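Local coordinates for protein Phthiocerol/phthiodiolone dimycocerosyl transferase (PDB 1Q9J) that probably catalyses transfer of mycocerosyl groups onto phthiocerol, phthiodiolone and phenolphthiocerol, the final step in making their dimycocerosate esters, at residues 16-21 with 98-103; 20-25 with 122-127; 53-58 with 102-107; 209-214 with 368-373. All blocks are in the same frame, centred on the assembly; numbering follows the deposited sequence.

Interactions 1, 2 and 3 lie close together, their centres 7 to 10 Å apart, around the end of strand 117-123. Interaction 1 packs the end of helix 12-19 against loop 98-103. The chain then enters strand 23-31, which interaction 2 pairs with 117-123, just ahead of the probable catalytic His124. Interaction 3 joins strand 55-59 of a small three-stranded sheet to the start of strand 105-110 in the five-stranded sheet. Interaction 4, last in the chain, joins the loop after strand 360-368 of that sheet to the run-in to strand 213-216 of the six-stranded sheet. Its centre is about 19 Å from that of interaction 3. Interactions 1, 2 and 4 come close to the probable catalytic histidine.

Interaction 1: residues 16-21 with 98-103; sequences VFAQYE and LDQSVS
The side chain of Glu21 crosses that of Gln100 at a slant, and this pair makes most of the contact. Glu21 has a positive phi of 35° and is the C-prime residue of a Schellman motif that ends helix 12-19. Its N binds Ala18 O, and Val22 N reaches back to Phe17 O. The turn brings the side chain out toward loop 98-103. Glu21 CB lies 3.9 Å from Gln100 CD. One atom further, Glu21 CG is 3.4 Å from the same Gln100 CD. The bend at chi2 (-121°) brings the carboxylate over the Gln100 chain. Glu21 CD then meets Gln100 CG at 3.4 Å. The carboxylate and the Gln100 amide group stack with their planes only 5° apart. At the tip, Glu21 OE2 takes a weak but fairly straight bond from Gln100 N, 3.5 Å long. The other oxygen, Glu21 OE1, comes within 3.7 Å of Asp99 OD2. Both are acidic groups. Asp99 OD1 has a salt bridge to Arg97 NH2, and Asp99 OD2 accepts a bond from Ser101 OG, which probably offsets their like charge. The contact is buried between several pieces of the fold. Ala18 and Gln100 both touch Trp65 of strand 65-69 and Leu57 of strand 55-59. Gln100 also meets His123 of strand 117-123, and Phe17 of helix 12-19 stacks on the ring of His124.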
loop_
_atom_site.group_PDB
_atom_site.type_symbol
_atom_site.label_atom_id
_atom_site.label_comp_id
_atom_site.label_asym_id
_atom_site.label_seq_id
_atom_site.Cartn_x
_atom_site.Cartn_y
_atom_site.Cartn_z
ATOM N N VAL A 16 0.513 -4.815 -13.971
ATOM C CA VAL A 16 1.104 -5.700 -12.984
ATOM C C VAL A 16 -0.025 -6.257 -12.115
ATOM O O VAL A 16 -0.121 -7.462 -11.918
ATOM C CB VAL A 16 2.113 -4.966 -12.070
ATOM C CG1 VAL A 16 2.752 -5.953 -11.096
ATOM C CG2 VAL A 16 3.197 -4.312 -12.923
ATOM N N PHE A 17 -0.891 -5.376 -11.619
ATOM C CA PHE A 17 -1.981 -5.796 -10.745
ATOM C C PHE A 17 -3.015 -6.700 -11.417
ATOM O O PHE A 17 -3.717 -7.458 -10.740
ATOM C CB PHE A 17 -2.651 -4.566 -10.136
ATOM C CG PHE A 17 -1.675 -3.516 -9.680
ATOM C CD1 PHE A 17 -1.506 -2.342 -10.411
ATOM C CD2 PHE A 17 -0.894 -3.719 -8.542
ATOM C CE1 PHE A 17 -0.570 -1.391 -10.014
ATOM C CE2 PHE A 17 0.043 -2.773 -8.141
ATOM C CZ PHE A 17 0.207 -1.606 -8.874
ATOM N N ALA A 18 -3.132 -6.611 -12.738
ATOM C CA ALA A 18 -4.063 -7.489 -13.441
ATOM C C ALA A 18 -3.352 -8.835 -13.683
ATOM O O ALA A 18 -3.938 -9.907 -13.499
ATOM C CB ALA A 18 -4.503 -6.873 -14.761
ATOM N N GLN A 19 -2.082 -8.772 -14.067
ATOM C CA GLN A 19 -1.305 -9.978 -14.310
ATOM C C GLN A 19 -1.178 -10.882 -13.070
ATOM O O GLN A 19 -0.949 -12.078 -13.208
ATOM C CB GLN A 19 0.090 -9.618 -14.841
ATOM C CG GLN A 19 0.951 -10.844 -15.141
ATOM C CD GLN A 19 2.267 -10.508 -15.840
ATOM O OE1 GLN A 19 3.014 -9.618 -15.409
ATOM N NE2 GLN A 19 2.570 -11.244 -16.910
ATOM N N TYR A 20 -1.313 -10.319 -11.871
ATOM C CA TYR A 20 -1.244 -11.111 -10.642
ATOM C C TYR A 20 -2.534 -10.960 -9.849
ATOM O O TYR A 20 -2.535 -11.125 -8.629
ATOM C CB TYR A 20 -0.082 -10.675 -9.736
ATOM C CG TYR A 20 1.283 -10.992 -10.297
ATOM C CD1 TYR A 20 1.754 -10.342 -11.433
ATOM C CD2 TYR A 20 2.082 -11.975 -9.719
ATOM C CE1 TYR A 20 2.982 -10.661 -11.991
ATOM C CE2 TYR A 20 3.316 -12.309 -10.263
ATOM C CZ TYR A 20 3.757 -11.644 -11.407
ATOM O OH TYR A 20 4.961 -11.969 -11.985
ATOM N N GLU A 21 -3.629 -10.652 -10.541
ATOM C CA GLU A 21 -4.922 -10.467 -9.894
ATOM C C GLU A 21 -4.758 -9.826 -8.516
ATOM O O GLU A 21 -5.302 -10.325 -7.529
ATOM C CB GLU A 21 -5.634 -11.816 -9.745
ATOM C CG GLU A 21 -6.270 -12.381 -11.024
ATOM C CD GLU A 21 -7.789 -12.618 -10.887
ATOM O OE1 GLU A 21 -8.391 -13.155 -11.849
ATOM O OE2 GLU A 21 -8.380 -12.263 -9.832
ATOM N N LEU A 98 -12.834 -13.310 -4.950
ATOM C CA LEU A 98 -12.467 -12.082 -5.642
ATOM C C LEU A 98 -12.112 -12.455 -7.063
ATOM O O LEU A 98 -11.326 -13.370 -7.283
ATOM C CB LEU A 98 -11.254 -11.435 -4.979
ATOM C CG LEU A 98 -11.391 -11.165 -3.491
ATOM C CD1 LEU A 98 -10.030 -10.873 -2.942
ATOM C CD2 LEU A 98 -12.363 -10.032 -3.220
ATOM N N ASP A 99 -12.680 -11.742 -8.028
ATOM C CA ASP A 99 -12.403 -12.039 -9.423
ATOM C C ASP A 99 -12.370 -10.780 -10.284
ATOM O O ASP A 99 -13.379 -10.090 -10.409
ATOM C CB ASP A 99 -13.470 -12.990 -9.958
ATOM C CG ASP A 99 -13.204 -13.419 -11.383
ATOM O OD1 ASP A 99 -14.063 -14.102 -11.973
ATOM O OD2 ASP A 99 -12.130 -13.082 -11.914
ATOM N N GLN A 100 -11.210 -10.496 -10.873
ATOM C CA GLN A 100 -11.026 -9.332 -11.742
ATOM C C GLN A 100 -12.089 -9.214 -12.819
ATOM O O GLN A 100 -12.673 -8.149 -13.016
ATOM C CB GLN A 100 -9.698 -9.402 -12.473
ATOM C CG GLN A 100 -8.488 -9.397 -11.609
ATOM C CD GLN A 100 -7.220 -9.438 -12.444
ATOM O OE1 GLN A 100 -6.144 -9.086 -11.972
ATOM N NE2 GLN A 100 -7.346 -9.875 -13.697
ATOM N N SER A 101 -12.297 -10.313 -13.540
ATOM C CA SER A 101 -13.260 -10.373 -14.636
ATOM C C SER A 101 -14.672 -10.055 -14.189
ATOM O O SER A 101 -15.529 -9.756 -15.015
ATOM C CB SER A 101 -13.234 -11.757 -15.262
ATOM O OG SER A 101 -13.429 -12.736 -14.265
ATOM N N VAL A 102 -14.909 -10.098 -12.883
ATOM C CA VAL A 102 -16.233 -9.815 -12.363
ATOM C C VAL A 102 -16.391 -8.460 -11.674
ATOM O O VAL A 102 -17.070 -7.587 -12.187
ATOM C CB VAL A 102 -16.675 -10.921 -11.380
ATOM C CG1 VAL A 102 -18.080 -10.638 -10.863
ATOM C CG2 VAL A 102 -16.617 -12.277 -12.064
ATOM N N SER A 103 -15.770 -8.289 -10.513
ATOM C CA SER A 103 -15.884 -7.042 -9.751
ATOM C C SER A 103 -14.502 -6.578 -9.275
ATOM O O SER A 103 -13.564 -7.376 -9.218
ATOM C CB SER A 103 -16.815 -7.292 -8.554
ATOM O OG SER A 103 -16.968 -6.163 -7.727
#

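Interaction 2: residues 20-25 with 122-127; sequences YEVFTS and LHHCMA
Val22, Phe23 and Thr24 run alongside residues 122-124 as antiparallel neighbours in the five-stranded sheet. Residues 123-128 form the HHxxxD motif of the CoA-dependent acyltransferase superfamily, and His124 is the probable proton acceptor, as in relatives. Thr24 and Leu122 are a hydrogen-bonded pair: Thr24 N to Leu122 O is 2.7 Å and Leu122 N to Thr24 O is 2.8 Å. Phe23 and His123 form the next, non-hydrogen-bonded pair. Next along, His124 N binds Val22 O at 3.1 Å, which fixes the backbone of the probable catalytic histidine. The buried, densely packed side holds Phe23 and His123. The edge of the His123 ring points at the face of Phe23 in a T-shaped stack, with centroids 4.8 Å apart and planes at 72°. Val22 O sits over the centre of one face of the His123 ring. His123 NE2 makes a weak bond to Phe17 O. The other side holds Thr24 and His124, both partly exposed, and is more loosely filled. The chi1 of -151° swings the His124 ring to the Thr24 side of the sheet, beside Val22. Asn283 ND2 binds the main-chain oxygen of His124. Val22 CG1 meets His124 CB at 3.7 Å, and Thr24 OG1 lies 3.4 Å from His124 CD2.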
loop_
_atom_site.group_PDB
_atom_site.type_symbol
_atom_site.label_atom_id
_atom_site.label_comp_id
_atom_site.label_asym_id
_atom_site.label_seq_id
_atom_site.Cartn_x
_atom_site.Cartn_y
_atom_site.Cartn_z
ATOM N N TYR A 20 -1.313 -10.319 -11.871
ATOM C CA TYR A 20 -1.244 -11.111 -10.642
ATOM C C TYR A 20 -2.534 -10.960 -9.849
ATOM O O TYR A 20 -2.535 -11.125 -8.629
ATOM C CB TYR A 20 -0.082 -10.675 -9.736
ATOM C CG TYR A 20 1.283 -10.992 -10.297
ATOM C CD1 TYR A 20 1.754 -10.342 -11.433
ATOM C CD2 TYR A 20 2.082 -11.975 -9.719
ATOM C CE1 TYR A 20 2.982 -10.661 -11.991
ATOM C CE2 TYR A 20 3.316 -12.309 -10.263
ATOM C CZ TYR A 20 3.757 -11.644 -11.407
ATOM O OH TYR A 20 4.961 -11.969 -11.985
ATOM N N GLU A 21 -3.629 -10.652 -10.541
ATOM C CA GLU A 21 -4.922 -10.467 -9.894
ATOM C C GLU A 21 -4.758 -9.826 -8.516
ATOM O O GLU A 21 -5.302 -10.325 -7.529
ATOM C CB GLU A 21 -5.634 -11.816 -9.745
ATOM C CG GLU A 21 -6.270 -12.381 -11.024
ATOM C CD GLU A 21 -7.789 -12.618 -10.887
ATOM O OE1 GLU A 21 -8.391 -13.155 -11.849
ATOM O OE2 GLU A 21 -8.380 -12.263 -9.832
ATOM N N VAL A 22 -4.026 -8.717 -8.433
ATOM C CA VAL A 22 -3.798 -8.084 -7.133
ATOM C C VAL A 22 -4.991 -7.284 -6.587
ATOM O O VAL A 22 -5.525 -6.407 -7.254
ATOM C CB VAL A 22 -2.532 -7.155 -7.175
ATOM C CG1 VAL A 22 -2.291 -6.541 -5.803
ATOM C CG2 VAL A 22 -1.312 -7.940 -7.618
ATOM N N PHE A 23 -5.390 -7.610 -5.365
ATOM C CA PHE A 23 -6.467 -6.927 -4.671
ATOM C C PHE A 23 -5.877 -6.498 -3.329
ATOM O O PHE A 23 -5.026 -7.192 -2.750
ATOM C CB PHE A 23 -7.643 -7.851 -4.351
ATOM C CG PHE A 23 -8.624 -8.039 -5.474
ATOM C CD1 PHE A 23 -8.302 -8.823 -6.585
ATOM C CD2 PHE A 23 -9.911 -7.515 -5.376
ATOM C CE1 PHE A 23 -9.246 -9.088 -7.566
ATOM C CE2 PHE A 23 -10.859 -7.781 -6.367
ATOM C CZ PHE A 23 -10.528 -8.571 -7.462
ATOM N N THR A 24 -6.364 -5.381 -2.810
ATOM C CA THR A 24 -5.894 -4.866 -1.544
ATOM C C THR A 24 -7.090 -4.840 -0.623
ATOM O O THR A 24 -8.192 -4.505 -1.046
ATOM C CB THR A 24 -5.354 -3.433 -1.710
ATOM O OG1 THR A 24 -4.346 -3.412 -2.734
ATOM C CG2 THR A 24 -4.755 -2.933 -0.393
ATOM N N SER A 25 -6.890 -5.225 0.627
ATOM C CA SER A 25 -7.980 -5.197 1.589
ATOM C C SER A 25 -7.584 -4.306 2.758
ATOM O O SER A 25 -6.403 -4.128 3.074
ATOM C CB SER A 25 -8.309 -6.615 2.086
ATOM O OG SER A 25 -7.206 -7.204 2.778
ATOM N N LEU A 122 -10.270 -3.862 -2.774
ATOM C CA LEU A 122 -10.085 -2.989 -3.904
ATOM C C LEU A 122 -8.995 -3.493 -4.817
ATOM O O LEU A 122 -7.881 -3.753 -4.383
ATOM C CB LEU A 122 -9.711 -1.619 -3.371
ATOM C CG LEU A 122 -9.721 -0.445 -4.335
ATOM C CD1 LEU A 122 -11.093 -0.277 -4.971
ATOM C CD2 LEU A 122 -9.328 0.782 -3.532
ATOM N N HIS A 123 -9.311 -3.653 -6.089
ATOM C CA HIS A 123 -8.295 -4.101 -7.007
ATOM C C HIS A 123 -7.233 -3.004 -7.112
ATOM O O HIS A 123 -7.550 -1.824 -7.319
ATOM C CB HIS A 123 -8.906 -4.398 -8.361
ATOM C CG HIS A 123 -7.995 -5.172 -9.252
ATOM N ND1 HIS A 123 -8.059 -6.542 -9.358
ATOM C CD2 HIS A 123 -6.922 -4.778 -9.982
ATOM C CE1 HIS A 123 -7.058 -6.969 -10.114
ATOM N NE2 HIS A 123 -6.357 -5.917 -10.499
ATOM N N HIS A 124 -5.971 -3.399 -6.974
ATOM C CA HIS A 124 -4.856 -2.448 -6.998
ATOM C C HIS A 124 -4.666 -1.632 -8.291
ATOM O O HIS A 124 -3.960 -0.625 -8.301
ATOM C CB HIS A 124 -3.552 -3.180 -6.656
ATOM C CG HIS A 124 -2.521 -2.321 -5.983
ATOM N ND1 HIS A 124 -2.028 -1.163 -6.544
ATOM C CD2 HIS A 124 -1.830 -2.500 -4.829
ATOM C CE1 HIS A 124 -1.079 -0.670 -5.772
ATOM N NE2 HIS A 124 -0.938 -1.463 -4.724
ATOM N N CYS A 125 -5.312 -2.054 -9.366
ATOM C CA CYS A 125 -5.181 -1.336 -10.606
ATOM C C CYS A 125 -6.034 -0.058 -10.522
ATOM O O CYS A 125 -6.004 0.798 -11.399
ATOM C CB CYS A 125 -5.630 -2.219 -11.784
ATOM S SG CYS A 125 -7.445 -2.157 -12.159
ATOM N N MET A 126 -6.789 0.078 -9.449
ATOM C CA MET A 126 -7.617 1.249 -9.315
ATOM C C MET A 126 -7.135 2.208 -8.253
ATOM O O MET A 126 -7.688 3.299 -8.102
ATOM C CB MET A 126 -9.025 0.811 -8.990
ATOM C CG MET A 126 -9.599 -0.050 -10.092
ATOM S SD MET A 126 -10.126 0.963 -11.501
ATOM C CE MET A 126 -11.437 1.792 -10.656
ATOM N N ALA A 127 -6.111 1.821 -7.508
ATOM C CA ALA A 127 -5.643 2.696 -6.458
ATOM C C ALA A 127 -4.429 2.152 -5.754
ATOM O O ALA A 127 -4.301 0.946 -5.556
ATOM C CB ALA A 127 -6.751 2.919 -5.454
#

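Interaction 3: residues 53-58 with 102-107; sequences LASHLE and VSLLHL
Residues 53-57 and 102-105 pass each other nearly antiparallel, their directions 150° apart, and the backbones come close where the CA atoms of His56 and Ser103 are 5.1 Å apart. The two strands concerned belong to different sheets. Leu104 is the main side chain of the contact and points at the other segment. Its CG rests 3.4 Å from Ser55 O, and its CD1 is 3.6 Å from Ser55 OG, a hydroxyl already bonded to Val52 O. Leu104 CD2 meets Leu57 CD1 more loosely, at 4.3 Å. Further along, Leu105 CD2 touches Leu53 CB at 3.7 Å. Leu122 and residues of helix 36-49 close around this second leucine pair. His56 lays its CB against Val102 O and turns its ring away. His56 NE2 binds Glu58 OE2 at 2.6 Å, with the carboxylate oxygen almost in the ring plane and using its anti lone pair. His56 ND1 bonds to Asp70 OD2. These two bonds fix the ring's rotation and may favour its protonated form. The contact thus has a buried leucine side and a more polar side at His56. Leucine packing joins the two sheets, while the Ser55 hydroxyl and His56 ring bond elsewhere.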
loop_
_atom_site.group_PDB
_atom_site.type_symbol
_atom_site.label_atom_id
_atom_site.label_comp_id
_atom_site.label_asym_id
_atom_site.label_seq_id
_atom_site.Cartn_x
_atom_site.Cartn_y
_atom_site.Cartn_z
ATOM N N LEU A 53 -14.968 2.246 -10.134
ATOM C CA LEU A 53 -14.944 1.094 -9.258
ATOM C C LEU A 53 -16.026 0.087 -9.641
ATOM O O LEU A 53 -15.962 -1.102 -9.274
ATOM C CB LEU A 53 -15.145 1.529 -7.810
ATOM C CG LEU A 53 -14.133 2.568 -7.365
ATOM C CD1 LEU A 53 -14.438 3.053 -5.958
ATOM C CD2 LEU A 53 -12.757 1.965 -7.438
ATOM N N ALA A 54 -17.018 0.551 -10.389
ATOM C CA ALA A 54 -18.086 -0.326 -10.804
ATOM C C ALA A 54 -17.744 -0.987 -12.111
ATOM O O ALA A 54 -18.504 -0.907 -13.065
ATOM C CB ALA A 54 -19.362 0.465 -10.955
ATOM N N SER A 55 -16.608 -1.655 -12.167
ATOM C CA SER A 55 -16.244 -2.302 -13.407
ATOM C C SER A 55 -15.469 -3.575 -13.157
ATOM O O SER A 55 -15.404 -4.058 -12.032
ATOM C CB SER A 55 -15.383 -1.369 -14.229
ATOM O OG SER A 55 -14.076 -1.322 -13.678
ATOM N N HIS A 56 -14.879 -4.099 -14.225
ATOM C CA HIS A 56 -14.099 -5.314 -14.158
ATOM C C HIS A 56 -13.102 -5.304 -15.295
ATOM O O HIS A 56 -13.145 -4.423 -16.153
ATOM C CB HIS A 56 -14.994 -6.540 -14.280
ATOM C CG HIS A 56 -15.743 -6.619 -15.569
ATOM N ND1 HIS A 56 -16.994 -6.061 -15.740
ATOM C CD2 HIS A 56 -15.400 -7.151 -16.767
ATOM C CE1 HIS A 56 -17.386 -6.245 -16.988
ATOM N NE2 HIS A 56 -16.437 -6.904 -17.632
ATOM N N LEU A 57 -12.214 -6.294 -15.305
ATOM C CA LEU A 57 -11.181 -6.387 -16.331
ATOM C C LEU A 57 -11.430 -7.509 -17.318
ATOM O O LEU A 57 -11.925 -8.568 -16.950
ATOM C CB LEU A 57 -9.824 -6.619 -15.683
ATOM C CG LEU A 57 -9.263 -5.515 -14.808
ATOM C CD1 LEU A 57 -8.307 -6.128 -13.826
ATOM C CD2 LEU A 57 -8.608 -4.453 -15.657
ATOM N N GLU A 58 -11.058 -7.262 -18.566
ATOM C CA GLU A 58 -11.204 -8.231 -19.633
ATOM C C GLU A 58 -9.937 -8.172 -20.468
ATOM O O GLU A 58 -9.591 -7.115 -20.976
ATOM C CB GLU A 58 -12.418 -7.884 -20.487
ATOM C CG GLU A 58 -13.741 -8.142 -19.785
ATOM C CD GLU A 58 -14.943 -7.871 -20.682
ATOM O OE1 GLU A 58 -14.778 -7.922 -21.924
ATOM O OE2 GLU A 58 -16.046 -7.633 -20.140
ATOM N N VAL A 102 -14.909 -10.098 -12.883
ATOM C CA VAL A 102 -16.233 -9.815 -12.363
ATOM C C VAL A 102 -16.391 -8.460 -11.674
ATOM O O VAL A 102 -17.070 -7.587 -12.187
ATOM C CB VAL A 102 -16.675 -10.921 -11.380
ATOM C CG1 VAL A 102 -18.080 -10.638 -10.863
ATOM C CG2 VAL A 102 -16.617 -12.277 -12.064
ATOM N N SER A 103 -15.770 -8.289 -10.513
ATOM C CA SER A 103 -15.884 -7.042 -9.751
ATOM C C SER A 103 -14.502 -6.578 -9.275
ATOM O O SER A 103 -13.564 -7.376 -9.218
ATOM C CB SER A 103 -16.815 -7.292 -8.554
ATOM O OG SER A 103 -16.968 -6.163 -7.727
ATOM N N LEU A 104 -14.351 -5.302 -8.938
ATOM C CA LEU A 104 -13.045 -4.822 -8.461
ATOM C C LEU A 104 -13.173 -4.189 -7.091
ATOM O O LEU A 104 -12.200 -3.689 -6.543
ATOM C CB LEU A 104 -12.472 -3.790 -9.426
ATOM C CG LEU A 104 -12.258 -4.271 -10.859
ATOM C CD1 LEU A 104 -11.683 -3.134 -11.692
ATOM C CD2 LEU A 104 -11.310 -5.455 -10.861
ATOM N N LEU A 105 -14.379 -4.228 -6.541
ATOM C CA LEU A 105 -14.636 -3.637 -5.245
ATOM C C LEU A 105 -15.668 -4.477 -4.482
ATOM O O LEU A 105 -16.676 -4.924 -5.051
ATOM C CB LEU A 105 -15.142 -2.206 -5.437
ATOM C CG LEU A 105 -15.477 -1.384 -4.193
ATOM C CD1 LEU A 105 -14.231 -1.171 -3.349
ATOM C CD2 LEU A 105 -16.071 -0.064 -4.612
ATOM N N HIS A 106 -15.404 -4.675 -3.191
ATOM C CA HIS A 106 -16.267 -5.456 -2.310
ATOM C C HIS A 106 -16.229 -4.872 -0.896
ATOM O O HIS A 106 -15.148 -4.686 -0.323
ATOM C CB HIS A 106 -15.796 -6.920 -2.263
ATOM C CG HIS A 106 -16.107 -7.706 -3.505
ATOM N ND1 HIS A 106 -17.391 -8.024 -3.880
ATOM C CD2 HIS A 106 -15.295 -8.242 -4.447
ATOM C CE1 HIS A 106 -17.361 -8.724 -5.004
ATOM N NE2 HIS A 106 -16.103 -8.870 -5.368
ATOM N N LEU A 107 -17.398 -4.561 -0.343
ATOM C CA LEU A 107 -17.467 -4.040 1.022
ATOM C C LEU A 107 -18.087 -5.125 1.896
ATOM O O LEU A 107 -19.289 -5.366 1.844
ATOM C CB LEU A 107 -18.309 -2.758 1.099
ATOM C CG LEU A 107 -18.386 -2.189 2.526
ATOM C CD1 LEU A 107 -16.983 -2.082 3.108
ATOM C CD2 LEU A 107 -19.072 -0.831 2.534
#

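Interaction 4: residues 209-214 with 368-373; sequences QAVPVT and FYCSIS
Val211 N gives the shorter of two backbone bonds here, 3.1 Å to Phe368 O. The second runs from Gln209 N to Cys370 O at 3.2 Å and is more bent. In both, the donor lies well above the carbonyl plane. Between them, Ala210 lies over the face of the Tyr369 ring. Its CA is 3.9 Å from the ring centroid and 28° off the normal, a CH-pi contact. Ala210 CB adds a touch on Tyr369 CE2 at 3.5 Å. The chi1 of -78° places the Tyr369 ring beside its own backbone N, where it can cover the alanine. The same ring meets Tyr121 edge-to-face and touches Leu98. On the buried side, Val211 points at the other segment. Its CG2 approaches Cys370 SG at 3.4 Å and Phe368 CB at 3.8 Å. Phe368 then sends its ring away, toward Phe331 and His393, and comes to about 5 Å from the side chain of His124. At the exposed end, Gln209 CB lies 3.7 Å from Ile372 CG1, the two side chains crossing at a slant. Tyr369 and Ser371 also bond through their backbones to Phe23 and Tyr20. Segment 368-373 therefore lies between the approach to strand 23-31 and the approach to strand 213-216, an outer strand of the six-stranded sheet. The seam between these parts is held by two backbone bonds and mostly apolar contacts, with no salt bridge between the segments.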
loop_
_atom_site.group_PDB
_atom_site.type_symbol
_atom_site.label_atom_id
_atom_site.label_comp_id
_atom_site.label_asym_id
_atom_site.label_seq_id
_atom_site.Cartn_x
_atom_site.Cartn_y
_atom_site.Cartn_z
ATOM N N GLN A 209 -5.549 -15.731 -3.711
ATOM C CA GLN A 209 -5.540 -16.245 -2.338
ATOM C C GLN A 209 -4.797 -15.245 -1.431
ATOM O O GLN A 209 -3.777 -14.677 -1.823
ATOM C CB GLN A 209 -4.856 -17.630 -2.269
ATOM C CG GLN A 209 -5.395 -18.740 -3.227
ATOM C CD GLN A 209 -6.730 -19.364 -2.796
ATOM O OE1 GLN A 209 -6.878 -19.847 -1.670
ATOM N NE2 GLN A 209 -7.700 -19.375 -3.710
ATOM N N ALA A 210 -5.330 -15.032 -0.228
ATOM C CA ALA A 210 -4.751 -14.115 0.755
ATOM C C ALA A 210 -3.243 -14.293 0.865
ATOM O O ALA A 210 -2.734 -15.393 0.682
ATOM C CB ALA A 210 -5.389 -14.343 2.119
ATOM N N VAL A 211 -2.523 -13.214 1.151
ATOM C CA VAL A 211 -1.075 -13.307 1.296
ATOM C C VAL A 211 -0.746 -13.361 2.792
ATOM O O VAL A 211 -1.271 -12.581 3.590
ATOM C CB VAL A 211 -0.369 -12.093 0.635
ATOM C CG1 VAL A 211 1.141 -12.277 0.642
ATOM C CG2 VAL A 211 -0.866 -11.919 -0.784
ATOM N N PRO A 212 0.105 -14.314 3.201
ATOM C CA PRO A 212 0.428 -14.370 4.628
ATOM C C PRO A 212 1.004 -13.032 5.090
ATOM O O PRO A 212 1.821 -12.428 4.390
ATOM C CB PRO A 212 1.429 -15.527 4.714
ATOM C CG PRO A 212 2.011 -15.612 3.325
ATOM C CD PRO A 212 0.816 -15.363 2.451
ATOM N N VAL A 213 0.541 -12.569 6.250
ATOM C CA VAL A 213 0.994 -11.305 6.832
ATOM C C VAL A 213 1.313 -11.421 8.312
ATOM O O VAL A 213 0.414 -11.653 9.129
ATOM C CB VAL A 213 -0.064 -10.180 6.736
ATOM C CG1 VAL A 213 0.497 -8.895 7.357
ATOM C CG2 VAL A 213 -0.475 -9.950 5.291
ATOM N N THR A 214 2.587 -11.237 8.657
ATOM C CA THR A 214 3.022 -11.279 10.052
ATOM C C THR A 214 3.024 -9.851 10.571
ATOM O O THR A 214 3.326 -8.920 9.834
ATOM C CB THR A 214 4.437 -11.813 10.194
ATOM O OG1 THR A 214 4.496 -13.153 9.701
ATOM C CG2 THR A 214 4.845 -11.792 11.654
ATOM N N PHE A 368 -2.986 -8.121 1.406
ATOM C CA PHE A 368 -3.139 -8.271 -0.027
ATOM C C PHE A 368 -3.779 -9.618 -0.343
ATOM O O PHE A 368 -3.808 -10.519 0.501
ATOM C CB PHE A 368 -1.778 -8.195 -0.715
ATOM C CG PHE A 368 -1.059 -6.892 -0.500
ATOM C CD1 PHE A 368 0.243 -6.879 -0.013
ATOM C CD2 PHE A 368 -1.676 -5.677 -0.791
ATOM C CE1 PHE A 368 0.918 -5.683 0.182
ATOM C CE2 PHE A 368 -1.004 -4.473 -0.598
ATOM C CZ PHE A 368 0.294 -4.479 -0.110
ATOM N N TYR A 369 -4.295 -9.749 -1.560
ATOM C CA TYR A 369 -4.899 -10.999 -2.006
ATOM C C TYR A 369 -4.506 -11.306 -3.431
ATOM O O TYR A 369 -5.353 -11.693 -4.218
ATOM C CB TYR A 369 -6.419 -10.946 -1.933
ATOM C CG TYR A 369 -6.974 -11.137 -0.546
ATOM C CD1 TYR A 369 -6.867 -10.130 0.415
ATOM C CD2 TYR A 369 -7.628 -12.322 -0.193
ATOM C CE1 TYR A 369 -7.403 -10.297 1.692
ATOM C CE2 TYR A 369 -8.166 -12.497 1.080
ATOM C CZ TYR A 369 -8.050 -11.481 2.014
ATOM O OH TYR A 369 -8.586 -11.626 3.267
ATOM N N CYS A 370 -3.240 -11.121 -3.781
ATOM C CA CYS A 370 -2.831 -11.437 -5.135
ATOM C C CYS A 370 -2.993 -12.943 -5.377
ATOM O O CYS A 370 -3.167 -13.721 -4.432
ATOM C CB CYS A 370 -1.390 -10.995 -5.364
ATOM S SG CYS A 370 -0.263 -11.434 -4.047
ATOM N N SER A 371 -2.954 -13.355 -6.641
ATOM C CA SER A 371 -3.112 -14.769 -6.955
ATOM C C SER A 371 -1.893 -15.572 -6.495
ATOM O O SER A 371 -0.768 -15.083 -6.544
ATOM C CB SER A 371 -3.354 -14.965 -8.463
ATOM O OG SER A 371 -2.238 -14.557 -9.236
ATOM N N ILE A 372 -2.134 -16.799 -6.031
ATOM C CA ILE A 372 -1.081 -17.702 -5.550
ATOM C C ILE A 372 0.176 -17.595 -6.411
ATOM O O ILE A 372 0.107 -17.221 -7.581
ATOM C CB ILE A 372 -1.582 -19.196 -5.550
ATOM C CG1 ILE A 372 -2.428 -19.476 -4.303
ATOM C CG2 ILE A 372 -0.407 -20.169 -5.617
ATOM C CD1 ILE A 372 -1.635 -19.533 -2.995
ATOM N N SER A 373 1.321 -17.909 -5.817
ATOM C CA SER A 373 2.596 -17.880 -6.516
ATOM C C SER A 373 3.141 -16.480 -6.751
ATOM O O SER A 373 4.040 -16.295 -7.575
ATOM C CB SER A 373 2.500 -18.617 -7.856
ATOM O OG SER A 373 1.957 -17.790 -8.856
#